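Local coordinates for protein allantoicase (Saccharomyces cerevisiae, PDB 1O59) that hydrolyses allantoate to (S)-ureidoglycolate and urea, a step of allantoin degradation that lets yeast use purines as a secondary nitrogen source, at residues A[209-214]-A[350-355]. Numbering follows the deposited sequence.
Sequences DLAYVC and IRVWGY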
ATOM      1  N   ASP A 209     -10.389  14.423   1.765  1.00 62.74           N
ATOM      2  CA  ASP A 209     -10.816  13.042   1.830  1.00 62.44           C
ATOM      3  C   ASP A 209     -10.115  12.374   3.023  1.00 61.95           C
ATOM      4  O   ASP A 209      -8.951  11.970   2.957  1.00 60.91           O
ATOM      5  CB  ASP A 209     -10.525  12.302   0.515  1.00 62.37           C
ATOM      6  CG  ASP A 209     -11.112  10.909   0.489  1.00 62.44           C
ATOM      7  OD1 ASP A 209     -11.618  10.431   1.529  1.00 61.14           O
ATOM      8  OD2 ASP A 209     -11.089  10.204  -0.532  1.00 64.03           O
ATOM      9  N   LEU A 210     -10.864  12.258   4.109  1.00 61.53           N
ATOM     10  CA  LEU A 210     -10.356  11.717   5.346  1.00 61.50           C
ATOM     11  C   LEU A 210      -9.991  10.262   5.192  1.00 62.06           C
ATOM     12  O   LEU A 210      -9.223   9.742   5.988  1.00 62.37           O
ATOM     13  CB  LEU A 210     -11.400  11.861   6.464  1.00 61.14           C
ATOM     14  CG  LEU A 210     -11.769  13.310   6.793  1.00 60.40           C
ATOM     15  CD1 LEU A 210     -12.987  13.364   7.671  1.00 59.83           C
ATOM     16  CD2 LEU A 210     -10.585  14.051   7.431  1.00 59.64           C
ATOM     17  N   ALA A 211     -10.539   9.614   4.169  1.00 63.03           N
ATOM     18  CA  ALA A 211     -10.277   8.201   3.908  1.00 63.39           C
ATOM     19  C   ALA A 211      -9.210   7.944   2.845  1.00 63.75           C
ATOM     20  O   ALA A 211      -8.914   6.789   2.516  1.00 64.05           O
ATOM     21  CB  ALA A 211     -11.567   7.536   3.510  1.00 63.92           C
ATOM     22  N   TYR A 212      -8.617   8.998   2.308  1.00 63.57           N
ATOM     23  CA  TYR A 212      -7.596   8.842   1.266  1.00 63.39           C
ATOM     24  C   TYR A 212      -6.251   8.386   1.846  1.00 63.48           C
ATOM     25  O   TYR A 212      -5.811   8.864   2.899  1.00 64.54           O
ATOM     26  CB  TYR A 212      -7.424  10.194   0.570  1.00 63.54           C
ATOM     27  CG  TYR A 212      -6.659  10.254  -0.710  1.00 62.86           C
ATOM     28  CD1 TYR A 212      -6.757   9.254  -1.672  1.00 63.92           C
ATOM     29  CD2 TYR A 212      -5.886  11.381  -1.004  1.00 63.59           C
ATOM     30  CE1 TYR A 212      -6.083   9.378  -2.898  1.00 64.65           C
ATOM     31  CE2 TYR A 212      -5.213  11.508  -2.196  1.00 63.13           C
ATOM     32  CZ  TYR A 212      -5.322  10.510  -3.148  1.00 63.96           C
ATOM     33  OH  TYR A 212      -4.627  10.638  -4.327  1.00 64.93           O
ATOM     34  N   VAL A 213      -5.569   7.523   1.116  1.00 63.00           N
ATOM     35  CA  VAL A 213      -4.340   6.970   1.585  1.00 63.27           C
ATOM     36  C   VAL A 213      -3.266   8.041   1.805  1.00 63.23           C
ATOM     37  O   VAL A 213      -2.481   7.952   2.776  1.00 62.29           O
ATOM     38  CB  VAL A 213      -3.817   5.800   0.661  1.00 63.57           C
ATOM     39  CG1 VAL A 213      -3.438   6.268  -0.746  1.00 63.33           C
ATOM     40  CG2 VAL A 213      -2.617   5.091   1.335  1.00 63.51           C
ATOM     41  N   CYS A 214      -3.238   9.042   0.925  1.00 62.58           N
ATOM     42  CA  CYS A 214      -2.271  10.116   1.040  1.00 63.05           C
ATOM     43  C   CYS A 214      -2.566  11.066   2.179  1.00 62.05           C
ATOM     44  O   CYS A 214      -1.761  11.939   2.469  1.00 61.11           O
ATOM     45  CB  CYS A 214      -2.238  10.952  -0.223  1.00 64.17           C
ATOM     46  SG  CYS A 214      -1.894  10.009  -1.706  1.00 68.27           S
ATOM     47  N   ILE A 350     -13.707   4.022  -1.644  1.00 63.78           N
ATOM     48  CA  ILE A 350     -14.534   4.819  -0.737  1.00 63.86           C
ATOM     49  C   ILE A 350     -13.852   6.145  -0.357  1.00 63.17           C
ATOM     50  O   ILE A 350     -12.638   6.231  -0.110  1.00 61.56           O
ATOM     51  CB  ILE A 350     -15.011   4.008   0.511  1.00 64.46           C
ATOM     52  CG1 ILE A 350     -16.024   4.855   1.312  1.00 64.85           C
ATOM     53  CG2 ILE A 350     -13.843   3.573   1.412  1.00 65.23           C
ATOM     54  CD1 ILE A 350     -16.736   4.082   2.392  1.00 63.75           C
ATOM     55  N   ARG A 351     -14.664   7.191  -0.387  1.00 63.40           N
ATOM     56  CA  ARG A 351     -14.195   8.542  -0.165  1.00 63.82           C
ATOM     57  C   ARG A 351     -15.053   9.066   0.923  1.00 63.79           C
ATOM     58  O   ARG A 351     -16.258   8.886   0.868  1.00 64.96           O
ATOM     59  CB  ARG A 351     -14.366   9.447  -1.399  1.00 63.92           C
ATOM     60  CG  ARG A 351     -13.953   8.838  -2.701  1.00 63.91           C
ATOM     61  CD  ARG A 351     -12.541   8.356  -2.697  1.00 64.43           C
ATOM     62  NE  ARG A 351     -12.025   8.160  -4.028  1.00 64.43           N
ATOM     63  CZ  ARG A 351     -10.818   7.701  -4.307  1.00 66.36           C
ATOM     64  NH1 ARG A 351      -9.980   7.367  -3.326  1.00 67.49           N
ATOM     65  NH2 ARG A 351     -10.449   7.578  -5.585  1.00 67.07           N
ATOM     66  N   VAL A 352     -14.430   9.706   1.899  1.00 63.65           N
ATOM     67  CA  VAL A 352     -15.124  10.311   3.020  1.00 63.85           C
ATOM     68  C   VAL A 352     -14.656  11.749   3.109  1.00 63.86           C
ATOM     69  O   VAL A 352     -13.628  12.058   3.733  1.00 64.13           O
ATOM     70  CB  VAL A 352     -14.826   9.560   4.332  1.00 63.87           C
ATOM     71  CG1 VAL A 352     -15.595  10.154   5.469  1.00 64.59           C
ATOM     72  CG2 VAL A 352     -15.165   8.068   4.174  1.00 64.15           C
ATOM     73  N   TRP A 353     -15.412  12.624   2.462  1.00 63.58           N
ATOM     74  CA  TRP A 353     -15.091  14.041   2.458  1.00 63.62           C
ATOM     75  C   TRP A 353     -15.642  14.788   3.682  1.00 63.14           C
ATOM     76  O   TRP A 353     -16.814  14.697   4.012  1.00 62.92           O
ATOM     77  CB  TRP A 353     -15.608  14.685   1.196  1.00 63.70           C
ATOM     78  CG  TRP A 353     -14.830  14.322  -0.027  1.00 64.09           C
ATOM     79  CD1 TRP A 353     -15.113  13.341  -0.907  1.00 63.92           C
ATOM     80  CD2 TRP A 353     -13.665  14.990  -0.529  1.00 63.98           C
ATOM     81  NE1 TRP A 353     -14.187  13.331  -1.922  1.00 64.99           N
ATOM     82  CE2 TRP A 353     -13.297  14.353  -1.720  1.00 64.17           C
ATOM     83  CE3 TRP A 353     -12.902  16.065  -0.090  1.00 63.74           C
ATOM     84  CZ2 TRP A 353     -12.195  14.738  -2.461  1.00 63.61           C
ATOM     85  CZ3 TRP A 353     -11.804  16.446  -0.825  1.00 64.27           C
ATOM     86  CH2 TRP A 353     -11.468  15.791  -2.001  1.00 63.54           C
ATOM     87  N   GLY A 354     -14.758  15.538   4.327  1.00 62.65           N
ATOM     88  CA  GLY A 354     -15.065  16.254   5.541  1.00 62.50           C
ATOM     89  C   GLY A 354     -13.803  16.886   6.078  1.00 62.05           C
ATOM     90  O   GLY A 354     -12.834  17.071   5.354  1.00 62.52           O
ATOM     91  N   TYR A 355     -13.793  17.180   7.359  1.00 61.48           N
ATOM     92  CA  TYR A 355     -12.612  17.774   7.977  1.00 61.53           C
ATOM     93  C   TYR A 355     -12.574  17.336   9.434  1.00 61.29           C
ATOM     94  O   TYR A 355     -13.506  16.690   9.917  1.00 60.52           O
ATOM     95  CB  TYR A 355     -12.637  19.311   7.843  1.00 61.39           C
ATOM     96  CG  TYR A 355     -13.558  20.011   8.815  1.00 61.19           C
ATOM     97  CD1 TYR A 355     -14.808  20.515   8.433  1.00 61.37           C
ATOM     98  CD2 TYR A 355     -13.165  20.185  10.138  1.00 63.57           C
ATOM     99  CE1 TYR A 355     -15.653  21.179   9.389  1.00 62.27           C
ATOM    100  CE2 TYR A 355     -13.972  20.833  11.082  1.00 63.48           C
ATOM    101  CZ  TYR A 355     -15.210  21.323  10.729  1.00 62.47           C
ATOM    102  OH  TYR A 355     -15.906  21.943  11.761  1.00 61.04           O
ATOM    103  OXT TYR A 355     -11.621  17.649  10.134  1.00 61.38           O
TER
HETATM  104  O   HOH W   1     -10.204   7.476  -0.423  1.00 42.29           O
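Asp209 reaches across to strand 346-354, where its OD1 accepts the backbone N-H of Val352 at 2.9 Å in a nearly straight bond (162° at the hydrogen). The same OD1 takes the N-H of Ala211 (N to OD1 3.0 Å), closing an Asx turn; the two donors arrive on opposite faces of the carboxylate plane. One residue on, Leu210 N donates to Val352 O at 2.8 Å, so Val352 is gripped through both its N-H and its carbonyl. With CG anti to the backbone N (chi1 -173°), the carboxylate heads for Val352 N and Arg351, while CB stays over the centre of the Trp353 six-membered ring as a CH-pi contact, 4.1 Å from the centroid. OD2 lies beside Arg351 CD, and water 1 joins the two side chains indirectly: it donates to Asp209 OD2 and Ile350 O and accepts from Arg351 NH1, in the guanidinium plane. Replacing Asp209 by an alanine removes the carboxylate and would probably leave the N-H groups of Val352 and Ala211 without their shared acceptor, and the turn freer to shift. Ala211, inside the type I turn that Tyr212 N to Asp209 O closes, packs its CB on Val352 CG2 at 3.7 Å. Outside the pair, Arg351 NH1 also bonds Leu235 O, and Lys273 makes a cation-pi contact with Trp353. This is structural packing in the second allantoicase repeat: through the non-hydrogen-bonded antiparallel pair Asp209-Trp353, short strand 208-209 joins strand 346-354, which also pairs with strand 270-277, and the turn then leads toward strand 218-222.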